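PDB 3EHM: SusD homolog from Bacteroides thetaiotaomicron, which probably binds mucin O-glycans at the cell surface, as a SusD-family lipoprotein serving their utilization by this gut symbiont. Local coordinates for residues I476-R490 against I514-K528. Sequence-based numbering, arbitrary orientation.
Sequences IGASIEDCRVPERFR and IGATKLWWVRSNRPK
E487 and R526 form the central salt bridge of this loop-to-loop contact, where loop 514-528 lies against loop 476-490 beside helix 449-459. R526 meets the carboxylate end-on, its NH2 2.8 Å from E487 OE2. Its NH1 reaches E487 OE1 almost straight (177°) and also bonds R457 O of that helix, a second hold on the guanidinium. The two flat groups are nearly coplanar, 16° apart. E487 gets there by bending at chi2 (-68°), its CG passing the carbonyl of A516. A water joins E487 OE1, E487 O and L519 N. With an alanine here, the R526 guanidinium would probably be left without its carboxylate mate, and the water with one partner fewer. In this mostly helical SusD-family fold, the contact ties the loop after helix 472-475 to the one after helix 505-509. I514 to T517 form a type I beta turn whose G515 O takes the E487 backbone N at 2.8 Å; G515 CA packs 3.7 Å from I476 CB. R488 sends NH1 to I514 O (2.9 Å) from above the carbonyl plane, while NH2 bonds F140 O. At the exposed end, K528 NZ meets E481 OE1 at 3.5 Å and, more distantly, D482 OD1.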
ATOM      1  N   ILE A 476       8.348  19.743   2.336  1.00 16.55           N
ATOM      2  CA  ILE A 476       7.057  19.635   1.657  1.00 16.02           C
ATOM      3  C   ILE A 476       6.075  20.710   2.095  1.00 16.37           C
ATOM      4  O   ILE A 476       4.921  20.708   1.671  1.00 15.72           O
ATOM      5  CB  ILE A 476       6.393  18.263   1.888  1.00 15.39           C
ATOM      6  CG1 ILE A 476       6.054  18.091   3.368  1.00 15.04           C
ATOM      7  CG2 ILE A 476       7.304  17.162   1.384  1.00 14.44           C
ATOM      8  CD1 ILE A 476       5.243  16.845   3.666  1.00 16.46           C
ATOM      9  N   GLY A 477       6.535  21.620   2.949  1.00 18.84           N
ATOM     10  CA  GLY A 477       5.681  22.695   3.421  1.00 20.60           C
ATOM     11  C   GLY A 477       4.931  22.390   4.705  1.00 21.93           C
ATOM     12  O   GLY A 477       3.886  22.981   4.966  1.00 22.70           O
ATOM     13  N   ALA A 478       5.457  21.469   5.509  1.00 21.69           N
ATOM     14  CA  ALA A 478       4.823  21.101   6.775  1.00 22.70           C
ATOM     15  C   ALA A 478       5.829  21.249   7.912  1.00 24.44           C
ATOM     16  O   ALA A 478       6.995  21.561   7.676  1.00 24.64           O
ATOM     17  CB  ALA A 478       4.318  19.660   6.708  1.00 21.25           C
ATOM     18  N   SER A 479       5.381  21.025   9.146  1.00 26.41           N
ATOM     19  CA  SER A 479       6.276  21.129  10.296  1.00 28.01           C
ATOM     20  C   SER A 479       6.328  19.809  11.055  1.00 28.51           C
ATOM     21  O   SER A 479       5.477  18.938  10.869  1.00 28.57           O
ATOM     22  CB  SER A 479       5.815  22.233  11.248  1.00 29.34           C
ATOM     23  OG  SER A 479       4.919  21.719  12.220  1.00 30.49           O
ATOM     24  N   ILE A 480       7.331  19.674  11.916  1.00 28.92           N
ATOM     25  CA  ILE A 480       7.515  18.469  12.719  1.00 31.37           C
ATOM     26  C   ILE A 480       6.489  18.420  13.847  1.00 32.09           C
ATOM     27  O   ILE A 480       6.844  18.543  15.019  1.00 33.67           O
ATOM     28  CB  ILE A 480       8.918  18.443  13.351  1.00 31.58           C
ATOM     29  CG1 ILE A 480       9.961  18.869  12.316  1.00 31.55           C
ATOM     30  CG2 ILE A 480       9.232  17.044  13.867  1.00 32.52           C
ATOM     31  CD1 ILE A 480      11.281  19.297  12.924  1.00 32.47           C
ATOM     32  N   GLU A 481       5.218  18.244  13.491  1.00 32.12           N
ATOM     33  CA  GLU A 481       4.140  18.172  14.477  1.00 31.61           C
ATOM     34  C   GLU A 481       2.831  17.856  13.766  1.00 31.61           C
ATOM     35  O   GLU A 481       1.955  17.187  14.313  1.00 30.33           O
ATOM     36  CB  GLU A 481       4.011  19.501  15.226  1.00 34.20           C
ATOM     37  CG  GLU A 481       3.930  19.354  16.741  1.00 36.94           C
ATOM     38  CD  GLU A 481       2.764  20.121  17.343  1.00 38.87           C
ATOM     39  OE1 GLU A 481       1.602  19.754  17.052  1.00 40.00           O
ATOM     40  OE2 GLU A 481       3.009  21.088  18.103  1.00 38.95           O
ATOM     41  N   ASP A 482       2.705  18.346  12.537  1.00 31.85           N
ATOM     42  CA  ASP A 482       1.511  18.105  11.735  1.00 33.29           C
ATOM     43  C   ASP A 482       1.739  16.969  10.739  1.00 32.43           C
ATOM     44  O   ASP A 482       0.779  16.382  10.233  1.00 32.98           O
ATOM     45  CB  ASP A 482       1.114  19.372  10.976  1.00 34.45           C
ATOM     46  CG  ASP A 482       0.693  20.495  11.898  1.00 36.35           C
ATOM     47  OD1 ASP A 482      -0.327  20.330  12.602  1.00 36.85           O
ATOM     48  OD2 ASP A 482       1.387  21.538  11.921  1.00 37.97           O
ATOM     49  N   CYS A 483       3.008  16.664  10.462  1.00 30.19           N
ATOM     50  CA  CYS A 483       3.353  15.604   9.521  1.00 27.86           C
ATOM     51  C   CYS A 483       4.466  14.659   9.961  1.00 23.96           C
ATOM     52  O   CYS A 483       5.596  15.080  10.225  1.00 23.52           O
ATOM     53  CB  CYS A 483       3.746  16.197   8.156  1.00 27.84           C
ATOM     54  SG  CYS A 483       2.369  16.876   7.183  1.00 40.52           S
ATOM     55  N   ARG A 484       4.136  13.375  10.038  1.00 20.04           N
ATOM     56  CA  ARG A 484       5.123  12.356  10.363  1.00 17.63           C
ATOM     57  C   ARG A 484       5.409  11.643   9.043  1.00 15.86           C
ATOM     58  O   ARG A 484       6.352  10.866   8.938  1.00 15.24           O
ATOM     59  CB  ARG A 484       4.595  11.380  11.415  1.00 17.38           C
ATOM     60  CG  ARG A 484       4.484  12.024  12.786  1.00 19.40           C
ATOM     61  CD  ARG A 484       4.274  11.015  13.903  1.00 17.05           C
ATOM     62  NE  ARG A 484       4.168  11.712  15.177  1.00 16.17           N
ATOM     63  CZ  ARG A 484       3.920  11.128  16.342  1.00 18.27           C
ATOM     64  NH1 ARG A 484       3.751   9.814  16.415  1.00 16.34           N
ATOM     65  NH2 ARG A 484       3.827  11.872  17.437  1.00 16.49           N
ATOM     66  N   VAL A 485       4.577  11.931   8.040  1.00 14.64           N
ATOM     67  CA  VAL A 485       4.721  11.378   6.688  1.00 12.60           C
ATOM     68  C   VAL A 485       4.175  12.413   5.708  1.00 12.69           C
ATOM     69  O   VAL A 485       3.380  13.264   6.089  1.00 13.07           O
ATOM     70  CB  VAL A 485       3.902  10.069   6.484  1.00 13.42           C
ATOM     71  CG1 VAL A 485       4.194   9.090   7.601  1.00 12.82           C
ATOM     72  CG2 VAL A 485       2.410  10.374   6.404  1.00 11.64           C
ATOM     73  N   PRO A 486       4.610  12.373   4.437  1.00 12.17           N
ATOM     74  CA  PRO A 486       4.070  13.360   3.499  1.00 12.29           C
ATOM     75  C   PRO A 486       2.591  13.024   3.280  1.00 12.34           C
ATOM     76  O   PRO A 486       2.191  11.862   3.404  1.00 11.01           O
ATOM     77  CB  PRO A 486       4.901  13.133   2.233  1.00 12.08           C
ATOM     78  CG  PRO A 486       6.201  12.578   2.767  1.00 13.97           C
ATOM     79  CD  PRO A 486       5.728  11.627   3.834  1.00 12.46           C
ATOM     80  N   GLU A 487       1.776  14.029   2.976  1.00 12.25           N
ATOM     81  CA  GLU A 487       0.354  13.795   2.738  1.00 12.70           C
ATOM     82  C   GLU A 487       0.129  13.291   1.308  1.00 11.90           C
ATOM     83  O   GLU A 487      -0.924  12.733   0.991  1.00 12.32           O
ATOM     84  CB  GLU A 487      -0.446  15.090   2.939  1.00 16.29           C
ATOM     85  CG  GLU A 487      -0.479  15.640   4.366  1.00 16.21           C
ATOM     86  CD  GLU A 487      -1.257  14.765   5.337  1.00 19.31           C
ATOM     87  OE1 GLU A 487      -2.077  13.932   4.885  1.00 17.22           O
ATOM     88  OE2 GLU A 487      -1.058  14.923   6.562  1.00 20.67           O
ATOM     89  N   ARG A 488       1.126  13.485   0.450  1.00 13.67           N
ATOM     90  CA  ARG A 488       1.020  13.073  -0.949  1.00 13.51           C
ATOM     91  C   ARG A 488       2.318  13.381  -1.675  1.00 15.13           C
ATOM     92  O   ARG A 488       3.158  14.116  -1.164  1.00 15.69           O
ATOM     93  CB  ARG A 488      -0.099  13.862  -1.642  1.00 13.71           C
ATOM     94  CG  ARG A 488       0.173  15.380  -1.703  1.00 15.67           C
ATOM     95  CD  ARG A 488      -0.948  16.162  -2.399  1.00 13.72           C
ATOM     96  NE  ARG A 488      -0.957  15.997  -3.855  1.00 12.99           N
ATOM     97  CZ  ARG A 488      -0.217  16.708  -4.703  1.00 15.15           C
ATOM     98  NH1 ARG A 488       0.604  17.648  -4.256  1.00 14.48           N
ATOM     99  NH2 ARG A 488      -0.298  16.480  -6.007  1.00 13.82           N
ATOM    100  N   PHE A 489       2.474  12.809  -2.866  1.00 14.17           N
ATOM    101  CA  PHE A 489       3.629  13.092  -3.706  1.00 14.36           C
ATOM    102  C   PHE A 489       3.155  14.310  -4.495  1.00 13.72           C
ATOM    103  O   PHE A 489       1.950  14.524  -4.623  1.00 13.57           O
ATOM    104  CB  PHE A 489       3.894  11.949  -4.700  1.00 13.12           C
ATOM    105  CG  PHE A 489       4.930  10.956  -4.247  1.00 14.78           C
ATOM    106  CD1 PHE A 489       5.553  11.078  -3.008  1.00 14.73           C
ATOM    107  CD2 PHE A 489       5.283   9.886  -5.071  1.00 15.26           C
ATOM    108  CE1 PHE A 489       6.511  10.147  -2.594  1.00 17.34           C
ATOM    109  CE2 PHE A 489       6.238   8.952  -4.663  1.00 16.19           C
ATOM    110  CZ  PHE A 489       6.853   9.087  -3.422  1.00 15.86           C
ATOM    111  N   ARG A 490       4.078  15.115  -5.011  1.00 13.94           N
ATOM    112  CA  ARG A 490       3.676  16.263  -5.815  1.00 13.56           C
ATOM    113  C   ARG A 490       4.085  15.932  -7.244  1.00 14.56           C
ATOM    114  O   ARG A 490       4.997  15.136  -7.459  1.00 13.70           O
ATOM    115  CB  ARG A 490       4.387  17.549  -5.367  1.00 14.68           C
ATOM    116  CG  ARG A 490       5.863  17.609  -5.742  1.00 16.59           C
ATOM    117  CD  ARG A 490       6.426  19.020  -5.644  1.00 16.23           C
ATOM    118  NE  ARG A 490       7.832  19.049  -6.042  1.00 18.00           N
ATOM    119  CZ  ARG A 490       8.506  20.151  -6.348  1.00 18.57           C
ATOM    120  NH1 ARG A 490       7.908  21.335  -6.302  1.00 18.12           N
ATOM    121  NH2 ARG A 490       9.779  20.066  -6.718  1.00 15.93           N
ATOM    122  N   ILE A 514       2.043  20.452  -3.454  1.00 16.70           N
ATOM    123  CA  ILE A 514       3.179  20.146  -2.594  1.00 16.91           C
ATOM    124  C   ILE A 514       2.815  18.926  -1.747  1.00 16.58           C
ATOM    125  O   ILE A 514       1.648  18.531  -1.684  1.00 14.68           O
ATOM    126  CB  ILE A 514       3.509  21.336  -1.665  1.00 17.62           C
ATOM    127  CG1 ILE A 514       2.280  21.692  -0.826  1.00 17.02           C
ATOM    128  CG2 ILE A 514       3.939  22.548  -2.494  1.00 19.56           C
ATOM    129  CD1 ILE A 514       2.534  22.780   0.196  1.00 19.38           C
ATOM    130  N   GLY A 515       3.812  18.341  -1.093  1.00 16.20           N
ATOM    131  CA  GLY A 515       3.580  17.158  -0.284  1.00 15.82           C
ATOM    132  C   GLY A 515       2.746  17.335   0.972  1.00 16.56           C
ATOM    133  O   GLY A 515       2.243  16.354   1.514  1.00 16.45           O
ATOM    134  N   ALA A 516       2.587  18.571   1.437  1.00 16.99           N
ATOM    135  CA  ALA A 516       1.812  18.834   2.648  1.00 17.93           C
ATOM    136  C   ALA A 516       0.303  18.941   2.421  1.00 18.21           C
ATOM    137  O   ALA A 516      -0.476  18.941   3.373  1.00 18.85           O
ATOM    138  CB  ALA A 516       2.324  20.107   3.321  1.00 19.68           C
ATOM    139  N   THR A 517      -0.117  19.022   1.166  1.00 18.59           N
ATOM    140  CA  THR A 517      -1.538  19.147   0.864  1.00 18.53           C
ATOM    141  C   THR A 517      -2.315  17.845   1.073  1.00 18.23           C
ATOM    142  O   THR A 517      -2.056  16.836   0.416  1.00 18.47           O
ATOM    143  CB  THR A 517      -1.732  19.647  -0.575  1.00 18.03           C
ATOM    144  OG1 THR A 517      -1.120  20.937  -0.702  1.00 19.73           O
ATOM    145  CG2 THR A 517      -3.207  19.753  -0.921  1.00 17.40           C
ATOM    146  N   LYS A 518      -3.274  17.880   1.994  1.00 16.36           N
ATOM    147  CA  LYS A 518      -4.084  16.708   2.303  1.00 16.74           C
ATOM    148  C   LYS A 518      -4.986  16.301   1.147  1.00 16.82           C
ATOM    149  O   LYS A 518      -5.592  17.145   0.482  1.00 16.83           O
ATOM    150  CB  LYS A 518      -4.939  16.964   3.547  1.00 18.39           C
ATOM    151  CG  LYS A 518      -4.142  17.152   4.829  1.00 18.79           C
ATOM    152  CD  LYS A 518      -5.076  17.382   6.008  1.00 23.18           C
ATOM    153  CE  LYS A 518      -4.304  17.633   7.294  1.00 25.22           C
ATOM    154  NZ  LYS A 518      -5.227  17.726   8.455  1.00 28.75           N
ATOM    155  N   LEU A 519      -5.081  14.999   0.916  1.00 15.67           N
ATOM    156  CA  LEU A 519      -5.914  14.501  -0.161  1.00 15.13           C
ATOM    157  C   LEU A 519      -7.384  14.494   0.225  1.00 14.82           C
ATOM    158  O   LEU A 519      -7.737  14.717   1.383  1.00 15.00           O
ATOM    159  CB  LEU A 519      -5.437  13.114  -0.597  1.00 15.18           C
ATOM    160  CG  LEU A 519      -4.028  13.184  -1.205  1.00 13.62           C
ATOM    161  CD1 LEU A 519      -3.548  11.793  -1.616  1.00 14.66           C
ATOM    162  CD2 LEU A 519      -4.052  14.116  -2.414  1.00 15.29           C
ATOM    163  N   TRP A 520      -8.232  14.243  -0.762  1.00 15.84           N
ATOM    164  CA  TRP A 520      -9.678  14.248  -0.588  1.00 16.20           C
ATOM    165  C   TRP A 520     -10.275  13.353   0.496  1.00 16.30           C
ATOM    166  O   TRP A 520     -11.165  13.792   1.229  1.00 15.44           O
ATOM    167  CB  TRP A 520     -10.345  13.925  -1.928  1.00 16.87           C
ATOM    168  CG  TRP A 520     -11.844  13.845  -1.859  1.00 19.99           C
ATOM    169  CD1 TRP A 520     -12.714  14.862  -1.573  1.00 19.77           C
ATOM    170  CD2 TRP A 520     -12.645  12.679  -2.073  1.00 19.60           C
ATOM    171  NE1 TRP A 520     -14.010  14.397  -1.598  1.00 21.28           N
ATOM    172  CE2 TRP A 520     -13.996  13.060  -1.901  1.00 19.80           C
ATOM    173  CE3 TRP A 520     -12.354  11.346  -2.393  1.00 19.92           C
ATOM    174  CZ2 TRP A 520     -15.053  12.158  -2.039  1.00 19.88           C
ATOM    175  CZ3 TRP A 520     -13.409  10.445  -2.530  1.00 21.10           C
ATOM    176  CH2 TRP A 520     -14.742  10.859  -2.352  1.00 20.66           C
ATOM    177  N   TRP A 521      -9.804  12.111   0.604  1.00 14.76           N
ATOM    178  CA  TRP A 521     -10.360  11.190   1.598  1.00 15.13           C
ATOM    179  C   TRP A 521      -9.885  11.322   3.045  1.00 14.85           C
ATOM    180  O   TRP A 521     -10.301  10.539   3.902  1.00 15.76           O
ATOM    181  CB  TRP A 521     -10.191   9.732   1.138  1.00 13.31           C
ATOM    182  CG  TRP A 521      -8.914   9.423   0.393  1.00 13.32           C
ATOM    183  CD1 TRP A 521      -8.806   9.008  -0.907  1.00 15.17           C
ATOM    184  CD2 TRP A 521      -7.578   9.490   0.903  1.00 12.89           C
ATOM    185  NE1 TRP A 521      -7.486   8.813  -1.237  1.00 13.19           N
ATOM    186  CE2 TRP A 521      -6.709   9.101  -0.147  1.00 13.75           C
ATOM    187  CE3 TRP A 521      -7.026   9.839   2.144  1.00 14.31           C
ATOM    188  CZ2 TRP A 521      -5.317   9.054   0.009  1.00 11.81           C
ATOM    189  CZ3 TRP A 521      -5.638   9.791   2.297  1.00 11.54           C
ATOM    190  CH2 TRP A 521      -4.801   9.400   1.232  1.00 12.55           C
ATOM    191  N   VAL A 522      -9.038  12.304   3.338  1.00 14.52           N
ATOM    192  CA  VAL A 522      -8.565  12.463   4.710  1.00 14.33           C
ATOM    193  C   VAL A 522      -9.754  12.862   5.574  1.00 15.92           C
ATOM    194  O   VAL A 522     -10.411  13.865   5.304  1.00 15.18           O
ATOM    195  CB  VAL A 522      -7.473  13.542   4.820  1.00 16.11           C
ATOM    196  CG1 VAL A 522      -7.079  13.734   6.289  1.00 15.13           C
ATOM    197  CG2 VAL A 522      -6.258  13.133   4.002  1.00 12.70           C
ATOM    198  N   ARG A 523     -10.032  12.078   6.610  1.00 15.86           N
ATOM    199  CA  ARG A 523     -11.172  12.365   7.469  1.00 18.10           C
ATOM    200  C   ARG A 523     -10.972  13.587   8.349  1.00 19.18           C
ATOM    201  O   ARG A 523      -9.845  13.965   8.677  1.00 18.31           O
ATOM    202  CB  ARG A 523     -11.512  11.148   8.339  1.00 16.94           C
ATOM    203  CG  ARG A 523     -10.526  10.831   9.456  1.00 17.75           C
ATOM    204  CD  ARG A 523     -10.903   9.499  10.090  1.00 17.62           C
ATOM    205  NE  ARG A 523     -10.091   9.131  11.246  1.00 16.34           N
ATOM    206  CZ  ARG A 523     -10.555   9.048  12.489  1.00 16.70           C
ATOM    207  NH1 ARG A 523     -11.828   9.317  12.749  1.00 14.17           N
ATOM    208  NH2 ARG A 523      -9.753   8.664  13.472  1.00 15.41           N
ATOM    209  N   SER A 524     -12.084  14.208   8.721  1.00 19.50           N
ATOM    210  CA  SER A 524     -12.055  15.382   9.576  1.00 21.00           C
ATOM    211  C   SER A 524     -11.695  14.964  10.992  1.00 19.68           C
ATOM    212  O   SER A 524     -11.926  13.818  11.388  1.00 19.34           O
ATOM    213  CB  SER A 524     -13.424  16.066   9.581  1.00 23.09           C
ATOM    214  OG  SER A 524     -13.739  16.562   8.291  1.00 29.29           O
ATOM    215  N   ASN A 525     -11.122  15.895  11.747  1.00 19.69           N
ATOM    216  CA  ASN A 525     -10.750  15.631  13.131  1.00 19.51           C
ATOM    217  C   ASN A 525      -9.810  14.432  13.236  1.00 18.13           C
ATOM    218  O   ASN A 525      -9.914  13.638  14.172  1.00 17.49           O
ATOM    219  CB  ASN A 525     -12.016  15.370  13.960  1.00 20.75           C
ATOM    220  CG  ASN A 525     -13.101  16.419  13.722  1.00 25.40           C
ATOM    221  OD1 ASN A 525     -12.970  17.574  14.129  1.00 26.25           O
ATOM    222  ND2 ASN A 525     -14.177  16.015  13.054  1.00 24.53           N
ATOM    223  N   ARG A 526      -8.893  14.299  12.280  1.00 17.82           N
ATOM    224  CA  ARG A 526      -7.945  13.185  12.286  1.00 16.61           C
ATOM    225  C   ARG A 526      -7.079  13.243  13.550  1.00 16.71           C
ATOM    226  O   ARG A 526      -6.456  14.268  13.845  1.00 16.44           O
ATOM    227  CB  ARG A 526      -7.059  13.239  11.038  1.00 17.09           C
ATOM    228  CG  ARG A 526      -6.251  11.976  10.797  1.00 15.57           C
ATOM    229  CD  ARG A 526      -5.446  12.087   9.510  1.00 16.85           C
ATOM    230  NE  ARG A 526      -4.456  13.159   9.586  1.00 18.40           N
ATOM    231  CZ  ARG A 526      -3.715  13.573   8.565  1.00 18.68           C
ATOM    232  NH1 ARG A 526      -3.849  13.013   7.370  1.00 16.60           N
ATOM    233  NH2 ARG A 526      -2.824  14.539   8.744  1.00 21.29           N
ATOM    234  N   PRO A 527      -7.022  12.136  14.307  1.00 17.65           N
ATOM    235  CA  PRO A 527      -6.249  12.029  15.552  1.00 18.72           C
ATOM    236  C   PRO A 527      -4.736  12.103  15.374  1.00 20.29           C
ATOM    237  O   PRO A 527      -4.207  11.863  14.285  1.00 20.86           O
ATOM    238  CB  PRO A 527      -6.672  10.669  16.117  1.00 17.81           C
ATOM    239  CG  PRO A 527      -7.957  10.341  15.395  1.00 21.59           C
ATOM    240  CD  PRO A 527      -7.708  10.867  14.017  1.00 17.94           C
ATOM    241  N   LYS A 528      -4.052  12.426  16.469  1.00 20.49           N
ATOM    242  CA  LYS A 528      -2.595  12.523  16.503  1.00 21.88           C
ATOM    243  C   LYS A 528      -2.128  11.907  17.819  1.00 21.10           C
ATOM    244  O   LYS A 528      -2.813  12.028  18.834  1.00 21.17           O
ATOM    245  CB  LYS A 528      -2.166  13.987  16.447  1.00 23.86           C
ATOM    246  CG  LYS A 528      -2.503  14.670  15.135  1.00 27.22           C
ATOM    247  CD  LYS A 528      -2.595  16.180  15.290  1.00 29.95           C
ATOM    248  CE  LYS A 528      -1.297  16.788  15.789  1.00 31.82           C
ATOM    249  NZ  LYS A 528      -1.394  18.279  15.850  1.00 33.92           N
TER
HETATM  250  O   HOH W   1      -3.305  13.058   2.450  1.00 12.90           O